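Putative poly(3-hydroxybutyrate) depolymerase LpqC (Bordetella parapertussis 12822, PDB 3D0K) probably hydrolyses ester bonds, perhaps those of poly(3-hydroxybutyrate), as a putative depolymerase. Local coordinates at residues Y101-A106 with R185-L190. Numbering follows the deposited sequence.
Sequences YNNGRA and RFPEGL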
loop_
_atom_site.group_PDB
_atom_site.type_symbol
_atom_site.label_atom_id
_atom_site.label_comp_id
_atom_site.label_asym_id
_atom_site.label_seq_id
_atom_site.Cartn_x
_atom_site.Cartn_y
_atom_site.Cartn_z
ATOM N N TYR A 101 5.110 -5.892 9.627
ATOM C CA TYR A 101 4.830 -4.920 8.593
ATOM C C TYR A 101 4.031 -5.573 7.437
ATOM O O TYR A 101 2.825 -5.398 7.371
ATOM C CB TYR A 101 6.133 -4.246 8.075
ATOM C CG TYR A 101 5.857 -3.253 6.931
ATOM C CD1 TYR A 101 4.934 -2.213 7.105
ATOM C CD2 TYR A 101 6.558 -3.335 5.710
ATOM C CE1 TYR A 101 4.701 -1.290 6.088
ATOM C CE2 TYR A 101 6.313 -2.398 4.645
ATOM C CZ TYR A 101 5.373 -1.381 4.873
ATOM O OH TYR A 101 5.124 -0.475 3.849
ATOM N N ASN A 102 4.725 -6.287 6.534
ATOM C CA ASN A 102 4.066 -7.041 5.453
ATOM C C ASN A 102 2.751 -7.760 5.866
ATOM O O ASN A 102 1.762 -7.731 5.114
ATOM C CB ASN A 102 4.959 -8.145 4.848
ATOM C CG ASN A 102 6.354 -7.719 4.472
ATOM O OD1 ASN A 102 6.913 -8.250 3.459
ATOM N ND2 ASN A 102 6.976 -6.862 5.278
ATOM N N ASN A 103 2.795 -8.505 6.979
ATOM C CA ASN A 103 1.699 -9.372 7.435
ATOM C C ASN A 103 0.770 -8.711 8.471
ATOM O O ASN A 103 -0.168 -9.365 8.999
ATOM C CB ASN A 103 2.219 -10.704 8.042
ATOM C CG ASN A 103 3.148 -11.504 7.097
ATOM O OD1 ASN A 103 3.734 -12.540 7.507
ATOM N ND2 ASN A 103 3.311 -11.037 5.872
ATOM N N GLY A 104 1.016 -7.436 8.768
ATOM C CA GLY A 104 0.011 -6.645 9.525
ATOM C C GLY A 104 -0.129 -6.987 11.027
ATOM O O GLY A 104 -1.112 -6.596 11.656
ATOM N N ARG A 105 0.834 -7.697 11.598
ATOM C CA ARG A 105 0.706 -8.177 13.008
ATOM C C ARG A 105 -0.665 -8.886 13.227
ATOM O O ARG A 105 -1.387 -8.575 14.189
ATOM C CB ARG A 105 0.842 -6.994 14.008
ATOM C CG ARG A 105 2.214 -6.742 14.508
ATOM C CD ARG A 105 2.311 -5.726 15.655
ATOM N NE ARG A 105 2.042 -6.363 16.914
ATOM C CZ ARG A 105 1.025 -6.076 17.720
ATOM N NH1 ARG A 105 0.864 -6.770 18.837
ATOM N NH2 ARG A 105 0.176 -5.106 17.425
ATOM N N ALA A 106 -1.039 -9.765 12.290
ATOM C CA ALA A 106 -2.362 -10.392 12.276
ATOM C C ALA A 106 -2.536 -11.380 13.448
ATOM O O ALA A 106 -3.665 -11.717 13.829
ATOM C CB ALA A 106 -2.599 -11.097 10.992
ATOM N N ARG A 185 -4.179 -20.673 5.449
ATOM C CA ARG A 185 -4.122 -19.742 6.559
ATOM C C ARG A 185 -3.377 -18.497 6.096
ATOM O O ARG A 185 -2.421 -18.572 5.324
ATOM C CB ARG A 185 -3.363 -20.360 7.730
ATOM C CG ARG A 185 -3.333 -19.496 9.038
ATOM C CD ARG A 185 -2.856 -20.371 10.216
ATOM N NE ARG A 185 -3.913 -21.357 10.507
ATOM C CZ ARG A 185 -4.891 -21.149 11.402
ATOM N NH1 ARG A 185 -4.900 -20.007 12.111
ATOM N NH2 ARG A 185 -5.836 -22.076 11.616
ATOM N N PHE A 186 -3.839 -17.366 6.567
ATOM C CA PHE A 186 -3.100 -16.123 6.407
ATOM C C PHE A 186 -1.652 -16.275 6.924
ATOM O O PHE A 186 -1.433 -16.908 7.962
ATOM C CB PHE A 186 -3.878 -15.033 7.115
ATOM C CG PHE A 186 -3.353 -13.659 6.890
ATOM C CD1 PHE A 186 -3.809 -12.909 5.814
ATOM C CD2 PHE A 186 -2.397 -13.103 7.766
ATOM C CE1 PHE A 186 -3.328 -11.591 5.574
ATOM C CE2 PHE A 186 -1.882 -11.795 7.532
ATOM C CZ PHE A 186 -2.374 -11.026 6.455
ATOM N N PRO A 187 -0.651 -15.703 6.213
ATOM C CA PRO A 187 -0.820 -14.802 5.064
ATOM C C PRO A 187 -0.906 -15.497 3.678
ATOM O O PRO A 187 -0.998 -14.795 2.664
ATOM C CB PRO A 187 0.403 -13.909 5.164
ATOM C CG PRO A 187 1.493 -14.842 5.736
ATOM C CD PRO A 187 0.781 -15.892 6.555
ATOM N N GLU A 188 -0.884 -16.834 3.615
ATOM C CA GLU A 188 -0.950 -17.477 2.291
ATOM C C GLU A 188 -2.354 -17.325 1.670
ATOM O O GLU A 188 -2.491 -17.102 0.438
ATOM C CB GLU A 188 -0.484 -18.956 2.297
ATOM C CG GLU A 188 -0.507 -19.493 0.832
ATOM C CD GLU A 188 -0.135 -20.965 0.678
ATOM O OE1 GLU A 188 0.182 -21.373 -0.474
ATOM O OE2 GLU A 188 -0.152 -21.715 1.685
ATOM N N GLY A 189 -3.374 -17.381 2.540
ATOM C CA GLY A 189 -4.787 -17.242 2.155
ATOM C C GLY A 189 -5.502 -16.408 3.196
ATOM O O GLY A 189 -4.840 -15.723 3.975
ATOM N N LEU A 190 -6.838 -16.483 3.245
ATOM C CA LEU A 190 -7.626 -15.648 4.135
ATOM C C LEU A 190 -8.133 -16.373 5.396
ATOM O O LEU A 190 -8.908 -15.791 6.159
ATOM C CB LEU A 190 -8.822 -15.067 3.370
ATOM C CG LEU A 190 -8.474 -14.277 2.093
ATOM C CD1 LEU A 190 -9.754 -14.009 1.264
ATOM C CD2 LEU A 190 -7.730 -12.953 2.425
#
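The Phe186 ring meets the backbone carbonyl of Asn103 at its edge: Asn103 O lies near the ring plane, 3.3 Å from Phe186 CE2, where the slightly positive ring hydrogens suit a carbonyl oxygen. One face of the ring is taken by its own neighbour, Pro187, whose CB sits 3.8 Å above the plane, over the ring centre; the peptide bond before Pro187 is cis, which folds the proline back over the ring. From the other side of the ring plane, at a slant, Ala106 CB comes to 3.6 Å from Phe186 CE2. With CG anti to the backbone N (chi1 -172°), Phe186 sends its ring across to the other loop. Pro187 also touches Asn103 directly, the two side chains crossing at a slant, with Pro187 CG 3.7 Å from Asn103 OD1, a van der Waals contact. Asn103 belongs to a type I beta turn running from Tyr101 to Gly104, closed by Gly104 N to Tyr101 O at 3.1 Å. The ring of Trp119 meets that of Phe186 with the planes at about 40°, and Arg156 of helix 149-160 touches the Phe186 side chain. The arrangement is a CH-pi contact within a cis Phe-Pro pair, set where two loops of an alpha/beta-hydrolase fold join, one after helix 97-100 and one after strand 168-172.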